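Long-range contacts in glutamine synthetase (Helicobacter pylori, PDB 5ZLI), which belongs to the type I-beta glutamine synthetases, twelve-subunit enzymes that combine a beta-grasp domain with a catalytic domain: residues Asn290-Glu295 with Glu302-Phe307; Val133-Ala138 with Ser283-Asn288; Thr425-Leu430 with Leu457-Glu462. All blocks are in the same frame, centred on the assembly; numbering follows the deposited sequence.

Interaction 1 (Asn290-Glu295 with Glu302-Phe307); sequences NLFSGE and EFALHF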
loop_
_atom_site.group_PDB
_atom_site.type_symbol
_atom_site.label_atom_id
_atom_site.label_comp_id
_atom_site.label_asym_id
_atom_site.label_seq_id
_atom_site.Cartn_x
_atom_site.Cartn_y
_atom_site.Cartn_z
ATOM N N ASN B 290 -0.348 71.510 -10.174
ATOM C CA ASN B 290 0.005 70.247 -10.794
ATOM C C ASN B 290 0.552 70.558 -12.175
ATOM O O ASN B 290 -0.213 70.778 -13.115
ATOM C CB ASN B 290 -1.202 69.320 -10.855
ATOM C CG ASN B 290 -0.858 67.955 -11.417
ATOM O OD1 ASN B 290 0.142 67.785 -12.113
ATOM N ND2 ASN B 290 -1.671 66.958 -11.085
ATOM N N LEU B 291 1.869 70.438 -12.330
ATOM C CA LEU B 291 2.474 70.862 -13.581
ATOM C C LEU B 291 2.126 69.951 -14.750
ATOM O O LEU B 291 2.401 70.318 -15.900
ATOM C CB LEU B 291 3.997 70.964 -13.449
ATOM C CG LEU B 291 4.641 72.162 -12.744
ATOM C CD1 LEU B 291 4.138 72.290 -11.349
ATOM C CD2 LEU B 291 6.133 72.042 -12.763
ATOM N N PHE B 292 1.496 68.808 -14.504
ATOM C CA PHE B 292 1.179 67.902 -15.595
ATOM C C PHE B 292 -0.113 68.272 -16.281
ATOM O O PHE B 292 -0.311 67.917 -17.441
ATOM C CB PHE B 292 1.087 66.468 -15.080
ATOM C CG PHE B 292 2.386 65.738 -15.130
ATOM C CD1 PHE B 292 3.579 66.413 -14.920
ATOM C CD2 PHE B 292 2.424 64.384 -15.408
ATOM C CE1 PHE B 292 4.791 65.757 -14.980
ATOM C CE2 PHE B 292 3.638 63.712 -15.462
ATOM C CZ PHE B 292 4.827 64.409 -15.242
ATOM N N SER B 293 -0.978 68.997 -15.598
ATOM C CA SER B 293 -2.240 69.438 -16.160
ATOM C C SER B 293 -2.059 70.732 -16.946
ATOM O O SER B 293 -1.477 71.700 -16.454
ATOM C CB SER B 293 -3.247 69.637 -15.040
ATOM O OG SER B 293 -2.794 70.668 -14.193
ATOM N N GLY B 294 -2.598 70.749 -18.146
ATOM C CA GLY B 294 -2.570 71.926 -18.972
ATOM C C GLY B 294 -3.559 71.703 -20.079
ATOM O O GLY B 294 -4.428 70.832 -19.973
ATOM N N GLU B 295 -3.394 72.445 -21.182
ATOM C CA GLU B 295 -4.310 72.262 -22.305
ATOM C C GLU B 295 -3.578 72.000 -23.616
ATOM O O GLU B 295 -4.208 71.986 -24.677
ATOM C CB GLU B 295 -5.306 73.433 -22.434
ATOM C CG GLU B 295 -6.222 73.602 -21.192
ATOM C CD GLU B 295 -7.354 72.539 -21.131
ATOM O OE1 GLU B 295 -8.145 72.463 -22.101
ATOM O OE2 GLU B 295 -7.453 71.782 -20.124
ATOM N N GLU B 302 2.442 71.018 -21.659
ATOM C CA GLU B 302 3.728 70.934 -22.353
ATOM C C GLU B 302 4.796 70.366 -21.419
ATOM O O GLU B 302 5.573 69.490 -21.803
ATOM C CB GLU B 302 4.112 72.331 -22.879
ATOM C CG GLU B 302 5.589 72.572 -23.205
ATOM C CD GLU B 302 5.944 74.074 -23.317
ATOM O OE1 GLU B 302 5.011 74.916 -23.359
ATOM O OE2 GLU B 302 7.159 74.411 -23.361
ATOM N N PHE B 303 4.799 70.825 -20.167
ATOM C CA PHE B 303 5.729 70.313 -19.171
ATOM C C PHE B 303 5.619 68.796 -19.045
ATOM O O PHE B 303 6.634 68.086 -19.044
ATOM C CB PHE B 303 5.444 71.002 -17.836
ATOM C CG PHE B 303 6.360 70.594 -16.728
ATOM C CD1 PHE B 303 7.609 71.178 -16.595
ATOM C CD2 PHE B 303 5.982 69.633 -15.812
ATOM C CE1 PHE B 303 8.469 70.808 -15.566
ATOM C CE2 PHE B 303 6.837 69.254 -14.781
ATOM C CZ PHE B 303 8.084 69.847 -14.665
ATOM N N ALA B 304 4.388 68.282 -18.926
ATOM C CA ALA B 304 4.166 66.836 -18.831
ATOM C C ALA B 304 4.549 66.113 -20.117
ATOM O O ALA B 304 5.102 65.011 -20.069
ATOM C CB ALA B 304 2.717 66.533 -18.469
ATOM N N LEU B 305 4.219 66.683 -21.276
ATOM C CA LEU B 305 4.533 65.983 -22.519
ATOM C C LEU B 305 6.029 65.930 -22.771
ATOM O O LEU B 305 6.520 64.965 -23.369
ATOM C CB LEU B 305 3.854 66.653 -23.710
ATOM C CG LEU B 305 2.405 66.290 -23.940
ATOM C CD1 LEU B 305 1.762 67.396 -24.728
ATOM C CD2 LEU B 305 2.359 64.980 -24.684
ATOM N N HIS B 306 6.760 66.959 -22.334
ATOM C CA HIS B 306 8.213 66.904 -22.378
ATOM C C HIS B 306 8.735 65.879 -21.380
ATOM O O HIS B 306 9.647 65.103 -21.696
ATOM C CB HIS B 306 8.796 68.302 -22.137
ATOM C CG HIS B 306 8.616 69.243 -23.295
ATOM N ND1 HIS B 306 8.696 68.837 -24.612
ATOM C CD2 HIS B 306 8.332 70.566 -23.329
ATOM C CE1 HIS B 306 8.477 69.869 -25.404
ATOM N NE2 HIS B 306 8.250 70.929 -24.649
ATOM N N PHE B 307 8.136 65.819 -20.192
ATOM C CA PHE B 307 8.457 64.729 -19.275
ATOM C C PHE B 307 8.302 63.355 -19.951
ATOM O O PHE B 307 9.215 62.519 -19.911
ATOM C CB PHE B 307 7.556 64.840 -18.044
ATOM C CG PHE B 307 7.877 63.867 -16.966
ATOM C CD1 PHE B 307 7.503 62.548 -17.068
ATOM C CD2 PHE B 307 8.528 64.283 -15.833
ATOM C CE1 PHE B 307 7.778 61.684 -16.080
ATOM C CE2 PHE B 307 8.808 63.407 -14.832
ATOM C CZ PHE B 307 8.434 62.110 -14.954
#
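Phe292 reaches from a loop onto the helix at 302-307 and meets three of its residues. Two kinds of aromatic contact carry the packing. The first is CH-pi. Ala304 CB lies over one face of the Phe292 ring, 3.7 Å from its centroid. Leu291 CD2 covers a face of Phe303 in the same way, 3.6 Å from that centroid. With chi1 at -178°, Phe303 CG lies opposite the backbone N, and one ring face turns to Leu291. Leu291 CB also touches Phe303 CD2 at 3.4 Å. The second is ring on ring. The edge of Phe292 meets the face of Phe307 in a T-shaped pair, with planes at 64° and CZ leading. Phe303 CE2 lies at the edge of Phe292.

Two side-chain hydrogen bonds shape the loop itself. Asn290 OD1 accepts from Phe292 N at 2.9 Å, which makes an Asx turn. Asn290 O accepts from both Ser293 N and Ser293 OG, closing a type I turn.

The contact packs the start of helix 302-313 against the sheet of the catalytic domain. Phe292 also touches Val282 and Val284 of strand 278-286 and Phe366 of strand 366-368. Phe303 and Phe307 lean on Val392 and Leu385 of helix 377-393.

Interaction 2 (Val133-Ala138 with Ser283-Asn288); sequences VAYFGA and SVWKNN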
loop_
_atom_site.group_PDB
_atom_site.type_symbol
_atom_site.label_atom_id
_atom_site.label_comp_id
_atom_site.label_asym_id
_atom_site.label_seq_id
_atom_site.Cartn_x
_atom_site.Cartn_y
_atom_site.Cartn_z
ATOM N N VAL B 133 7.535 68.546 -5.394
ATOM C CA VAL B 133 7.241 67.169 -5.049
ATOM C C VAL B 133 7.141 66.382 -6.341
ATOM O O VAL B 133 6.877 66.952 -7.400
ATOM C CB VAL B 133 5.927 67.072 -4.249
ATOM C CG1 VAL B 133 5.766 65.673 -3.680
ATOM C CG2 VAL B 133 5.858 68.130 -3.170
ATOM N N ALA B 134 7.437 65.086 -6.278
ATOM C CA ALA B 134 7.157 64.171 -7.382
ATOM C C ALA B 134 6.329 63.031 -6.812
ATOM O O ALA B 134 6.833 62.251 -5.997
ATOM C CB ALA B 134 8.424 63.651 -8.054
ATOM N N TYR B 135 5.049 62.966 -7.194
ATOM C CA TYR B 135 4.124 61.987 -6.635
ATOM C C TYR B 135 4.116 60.712 -7.465
ATOM O O TYR B 135 3.932 60.771 -8.686
ATOM C CB TYR B 135 2.714 62.570 -6.581
ATOM C CG TYR B 135 2.518 63.586 -5.495
ATOM C CD1 TYR B 135 2.439 63.189 -4.169
ATOM C CD2 TYR B 135 2.389 64.946 -5.783
ATOM C CE1 TYR B 135 2.242 64.111 -3.144
ATOM C CE2 TYR B 135 2.183 65.883 -4.763
ATOM C CZ TYR B 135 2.113 65.450 -3.437
ATOM O OH TYR B 135 1.912 66.323 -2.392
ATOM N N PHE B 136 4.257 59.559 -6.790
ATOM C CA PHE B 136 4.218 58.250 -7.444
ATOM C C PHE B 136 3.180 57.361 -6.781
ATOM O O PHE B 136 3.112 57.287 -5.550
ATOM C CB PHE B 136 5.550 57.461 -7.365
ATOM C CG PHE B 136 6.607 57.914 -8.315
ATOM C CD1 PHE B 136 7.290 59.097 -8.106
ATOM C CD2 PHE B 136 6.931 57.148 -9.422
ATOM C CE1 PHE B 136 8.276 59.495 -8.990
ATOM C CE2 PHE B 136 7.911 57.554 -10.306
ATOM C CZ PHE B 136 8.577 58.718 -10.088
ATOM N N GLY B 137 2.474 56.592 -7.608
ATOM C CA GLY B 137 1.452 55.678 -7.144
ATOM C C GLY B 137 1.454 54.352 -7.881
ATOM O O GLY B 137 0.989 54.277 -9.019
ATOM N N ALA B 138 1.921 53.293 -7.226
ATOM C CA ALA B 138 2.134 51.994 -7.856
ATOM C C ALA B 138 0.966 51.044 -7.590
ATOM O O ALA B 138 0.414 51.002 -6.483
ATOM C CB ALA B 138 3.436 51.350 -7.358
ATOM N N SER B 283 2.920 62.183 -11.177
ATOM C CA SER B 283 2.654 63.604 -11.388
ATOM C C SER B 283 3.778 64.355 -10.687
ATOM O O SER B 283 4.285 63.917 -9.645
ATOM C CB SER B 283 1.306 64.129 -10.825
ATOM O OG SER B 283 1.180 64.067 -9.393
ATOM N N VAL B 284 4.159 65.492 -11.256
ATOM C CA VAL B 284 5.095 66.401 -10.616
ATOM C C VAL B 284 4.320 67.652 -10.234
ATOM O O VAL B 284 3.669 68.258 -11.091
ATOM C CB VAL B 284 6.262 66.735 -11.549
ATOM C CG1 VAL B 284 7.234 67.620 -10.838
ATOM C CG2 VAL B 284 6.910 65.468 -12.041
ATOM N N TRP B 285 4.438 68.076 -8.975
ATOM C CA TRP B 285 3.769 69.277 -8.499
ATOM C C TRP B 285 4.816 70.266 -8.010
ATOM O O TRP B 285 5.944 69.901 -7.668
ATOM C CB TRP B 285 2.776 69.000 -7.364
ATOM C CG TRP B 285 1.660 68.097 -7.739
ATOM C CD1 TRP B 285 1.746 66.956 -8.471
ATOM C CD2 TRP B 285 0.277 68.273 -7.434
ATOM N NE1 TRP B 285 0.506 66.395 -8.623
ATOM C CE2 TRP B 285 -0.415 67.191 -8.000
ATOM C CE3 TRP B 285 -0.445 69.242 -6.737
ATOM C CZ2 TRP B 285 -1.796 67.046 -7.894
ATOM C CZ3 TRP B 285 -1.810 69.100 -6.628
ATOM C CH2 TRP B 285 -2.476 68.011 -7.207
ATOM N N LYS B 286 4.441 71.536 -8.005
ATOM C CA LYS B 286 5.304 72.571 -7.457
ATOM C C LYS B 286 4.410 73.670 -6.931
ATOM O O LYS B 286 3.470 74.082 -7.612
ATOM C CB LYS B 286 6.299 73.128 -8.490
ATOM C CG LYS B 286 7.261 74.225 -7.972
ATOM C CD LYS B 286 8.196 74.673 -9.105
ATOM C CE LYS B 286 9.271 75.685 -8.689
ATOM N NZ LYS B 286 8.800 77.093 -8.750
ATOM N N ASN B 287 4.686 74.092 -5.706
ATOM C CA ASN B 287 3.956 75.171 -5.079
ATOM C C ASN B 287 2.454 74.881 -5.113
ATOM O O ASN B 287 1.633 75.791 -5.226
ATOM C CB ASN B 287 4.334 76.525 -5.713
ATOM C CG ASN B 287 5.858 76.869 -5.574
ATOM O OD1 ASN B 287 6.527 76.469 -4.610
ATOM N ND2 ASN B 287 6.382 77.628 -6.529
ATOM N N ASN B 288 2.101 73.592 -5.017
ATOM C CA ASN B 288 0.725 73.093 -4.958
ATOM C C ASN B 288 -0.035 73.259 -6.270
ATOM O O ASN B 288 -1.261 73.197 -6.293
ATOM C CB ASN B 288 -0.061 73.733 -3.811
ATOM C CG ASN B 288 0.348 73.192 -2.451
ATOM O OD1 ASN B 288 1.514 72.853 -2.221
ATOM N ND2 ASN B 288 -0.617 73.100 -1.540
#
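Val133 and Trp285 form one hydrogen-bonded pair of an antiparallel ladder, and Tyr135 and Ser283 form the next. All four of their backbone N-H groups are used between the two strands. Val133 N gives to Trp285 O and Trp285 N to Val133 O, both at 3.1 Å. In each bond the donor sits well above the carbonyl plane. Ser283 N gives to Tyr135 O at 3.0 Å, in the carbonyl plane. Tyr135 N gives to Ser283 O at 2.7 Å and approaches almost head-on to the carbonyl. Ala134 and Val284 make the non-hydrogen-bonded pair between them, with CA atoms 4.4 Å apart. Val284 O instead probably accepts from Leu291 N.

On the face with Tyr135 and Trp285, the indole NE1 points to Ser283 OG, which accepts within the indole plane. This bond is modelled very short, so its length is doubtful. The edge of Tyr135 is turned to the face of the five-membered indole ring, with planes at 82°. Tyr135 CD2 leads this T-shaped pair, 3.4 Å from Trp285 CD1. Val133 CG1 lies over the centre of one tyrosine face.

The ladder belongs to the large mixed sheet of the catalytic domain. Strand 133-145 also pairs with strand 228-237, and strand 278-286 with strands 289-290 and 366-368. Phe136 stacks on Phe381 of helix 377-393 and packs on Leu238 and Ala241 of helix 238-258.

Interaction 3 (Thr425-Leu430 with Leu457-Glu462); sequences TLRRSL and LKFNAE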
loop_
_atom_site.group_PDB
_atom_site.type_symbol
_atom_site.label_atom_id
_atom_site.label_comp_id
_atom_site.label_asym_id
_atom_site.label_seq_id
_atom_site.Cartn_x
_atom_site.Cartn_y
_atom_site.Cartn_z
ATOM N N THR B 425 15.111 41.426 -24.034
ATOM C CA THR B 425 15.783 40.756 -22.951
ATOM C C THR B 425 16.382 41.806 -22.034
ATOM O O THR B 425 16.611 42.951 -22.440
ATOM C CB THR B 425 16.863 39.798 -23.501
ATOM O OG1 THR B 425 17.727 40.500 -24.407
ATOM C CG2 THR B 425 16.253 38.630 -24.203
ATOM N N LEU B 426 16.658 41.379 -20.799
ATOM C CA LEU B 426 17.393 42.213 -19.855
ATOM C C LEU B 426 18.810 42.508 -20.338
ATOM O O LEU B 426 19.376 43.564 -20.008
ATOM C CB LEU B 426 17.441 41.528 -18.497
ATOM C CG LEU B 426 18.255 42.207 -17.413
ATOM C CD1 LEU B 426 17.759 43.604 -17.193
ATOM C CD2 LEU B 426 18.137 41.335 -16.174
ATOM N N ARG B 427 19.412 41.585 -21.094
ATOM C CA ARG B 427 20.756 41.828 -21.599
ATOM C C ARG B 427 20.758 43.032 -22.532
ATOM O O ARG B 427 21.622 43.912 -22.422
ATOM C CB ARG B 427 21.288 40.596 -22.328
ATOM C CG ARG B 427 22.506 40.889 -23.207
ATOM C CD ARG B 427 23.011 39.632 -23.833
ATOM N NE ARG B 427 23.853 38.901 -22.914
ATOM C CZ ARG B 427 25.161 39.041 -22.867
ATOM N NH1 ARG B 427 25.748 39.887 -23.695
ATOM N NH2 ARG B 427 25.872 38.338 -22.004
ATOM N N ARG B 428 19.785 43.104 -23.456
ATOM C CA ARG B 428 19.764 44.258 -24.336
ATOM C C ARG B 428 19.417 45.514 -23.542
ATOM O O ARG B 428 20.023 46.561 -23.780
ATOM C CB ARG B 428 18.818 44.013 -25.523
ATOM C CG ARG B 428 19.391 44.517 -26.874
ATOM C CD ARG B 428 18.564 44.079 -28.075
ATOM N NE ARG B 428 17.142 44.423 -27.961
ATOM C CZ ARG B 428 16.211 44.008 -28.813
ATOM N NH1 ARG B 428 14.938 44.355 -28.666
ATOM N NH2 ARG B 428 16.576 43.226 -29.816
ATOM N N SER B 429 18.529 45.401 -22.538
ATOM C CA SER B 429 18.178 46.540 -21.693
ATOM C C SER B 429 19.382 47.092 -20.947
ATOM O O SER B 429 19.534 48.310 -20.821
ATOM C CB SER B 429 17.127 46.123 -20.684
ATOM O OG SER B 429 15.908 45.926 -21.337
ATOM N N LEU B 430 20.269 46.215 -20.471
ATOM C CA LEU B 430 21.444 46.719 -19.777
ATOM C C LEU B 430 22.393 47.368 -20.764
ATOM O O LEU B 430 22.927 48.452 -20.497
ATOM C CB LEU B 430 22.138 45.607 -19.003
ATOM C CG LEU B 430 21.298 45.144 -17.814
ATOM C CD1 LEU B 430 21.825 43.855 -17.205
ATOM C CD2 LEU B 430 21.265 46.239 -16.770
ATOM N N LEU B 457 25.854 43.117 -11.069
ATOM C CA LEU B 457 24.920 42.319 -10.288
ATOM C C LEU B 457 23.908 41.608 -11.186
ATOM O O LEU B 457 23.671 40.397 -11.061
ATOM C CB LEU B 457 24.204 43.238 -9.296
ATOM C CG LEU B 457 23.085 42.645 -8.454
ATOM C CD1 LEU B 457 23.631 41.959 -7.235
ATOM C CD2 LEU B 457 22.135 43.714 -8.071
ATOM N N LYS B 458 23.318 42.348 -12.124
ATOM C CA LYS B 458 22.225 41.807 -12.915
ATOM C C LYS B 458 22.737 40.797 -13.932
ATOM O O LYS B 458 22.084 39.781 -14.170
ATOM C CB LYS B 458 21.508 42.959 -13.603
ATOM C CG LYS B 458 20.856 43.833 -12.596
ATOM C CD LYS B 458 19.698 43.134 -11.912
ATOM C CE LYS B 458 19.234 43.842 -10.646
ATOM N NZ LYS B 458 18.089 43.058 -10.127
ATOM N N PHE B 459 23.926 41.008 -14.489
ATOM C CA PHE B 459 24.480 39.998 -15.369
ATOM C C PHE B 459 24.779 38.706 -14.601
ATOM O O PHE B 459 24.381 37.625 -15.049
ATOM C CB PHE B 459 25.718 40.566 -16.055
ATOM C CG PHE B 459 25.424 41.287 -17.348
ATOM C CD1 PHE B 459 25.243 40.596 -18.527
ATOM C CD2 PHE B 459 25.307 42.662 -17.377
ATOM C CE1 PHE B 459 24.969 41.275 -19.713
ATOM C CE2 PHE B 459 25.037 43.328 -18.560
ATOM C CZ PHE B 459 24.865 42.643 -19.714
ATOM N N ASN B 460 25.392 38.789 -13.398
ATOM C CA ASN B 460 25.680 37.541 -12.667
ATOM C C ASN B 460 24.456 36.916 -12.006
ATOM O O ASN B 460 24.416 35.689 -11.859
ATOM C CB ASN B 460 26.738 37.683 -11.559
ATOM C CG ASN B 460 28.170 37.774 -12.081
ATOM O OD1 ASN B 460 28.678 36.862 -12.747
ATOM N ND2 ASN B 460 28.871 38.793 -11.636
ATOM N N ALA B 461 23.489 37.712 -11.530
ATOM C CA ALA B 461 22.346 37.106 -10.851
ATOM C C ALA B 461 21.331 36.523 -11.826
ATOM O O ALA B 461 20.879 35.391 -11.640
ATOM C CB ALA B 461 21.658 38.135 -9.956
ATOM N N GLU B 462 21.009 37.245 -12.902
ATOM C CA GLU B 462 19.873 36.932 -13.770
ATOM C C GLU B 462 20.240 36.497 -15.182
ATOM O O GLU B 462 19.639 35.563 -15.702
ATOM C CB GLU B 462 18.907 38.115 -13.849
ATOM C CG GLU B 462 17.911 38.214 -12.687
ATOM C CD GLU B 462 18.243 39.283 -11.664
ATOM O OE1 GLU B 462 17.482 39.407 -10.678
ATOM O OE2 GLU B 462 19.252 40.003 -11.835
#
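Leu426 meets Glu462 through carbon atoms alone. Its CD2 lies 4.0 Å from Glu462 CB. Leu426 opens the helix just after Thr425, the N-cap, whose OG1 accepts a weak bond from Arg428 N. The leucine also packs on Val463, further along the partner helix, and on Thr326 and Tyr329 of helix 326-331.

Arg427 comes next and meets Phe459 at about a right angle. Phe459 CE1 sits over the centre of the guanidinium face, 3.8 Å from Arg427 NH2. The two planes are 80° apart. The ring therefore offers its edge to the flat cation, and the pair is not a stack over the ring face. The arginine chain bends at chi3 (-82°), which turns its end broadside to the ring. Its NE makes a salt bridge with Glu467 of the same chain.

This is antiparallel helix-helix packing within the catalytic domain, joining helix 426-434 to helix 448-466. The segments 426-430 and 457-462 run at 172° to each other, with axes 10.8 Å apart at closest approach. The spacing is wide, and large side chains bridge it. The helix at 457-462 contains a wider, pi-type turn.

Arg428 leaves the helix away from the 457-462 segment. Its NH2 makes a salt bridge with OE1 of Glu431 of a second subunit. Ser429 OG bonds to Tyr329 OH, on the side of helix 326-331.

Leu430 completes the contact. Its CD1 touches Phe459 CE2 at 3.5 Å and Lys458 CB at 3.7 Å. Leucine and phenylalanine approach from opposite directions. Lys458 touches only with the base of its chain. It bends at chi2, and its NZ turns away to a weak bond with Ala324 O and a long ion pair with Glu462 OE2. Leu430 also packs on Ala320 of helix 315-322.

How the interactions relate
Interactions 1 and 2 are neighbours, with centres 12 Å apart. Both involve the end of strand 278-286. The chain leaving strand 289-290 into interaction 1 runs on beside strand 278-286, which interaction 2 pairs with strand 133-145. Interaction 3 is remote, with nearest atoms about 18 Å from interaction 1 and 17 Å from interaction 2. The chemistry follows the place. Interaction 2 is a partly buried backbone ladder. Interactions 1 and 3 are buried side-chain packing onto a helix, aromatic in the first and mixed with charged groups in the third. Among the three, interaction 3 alone is touched by another subunit.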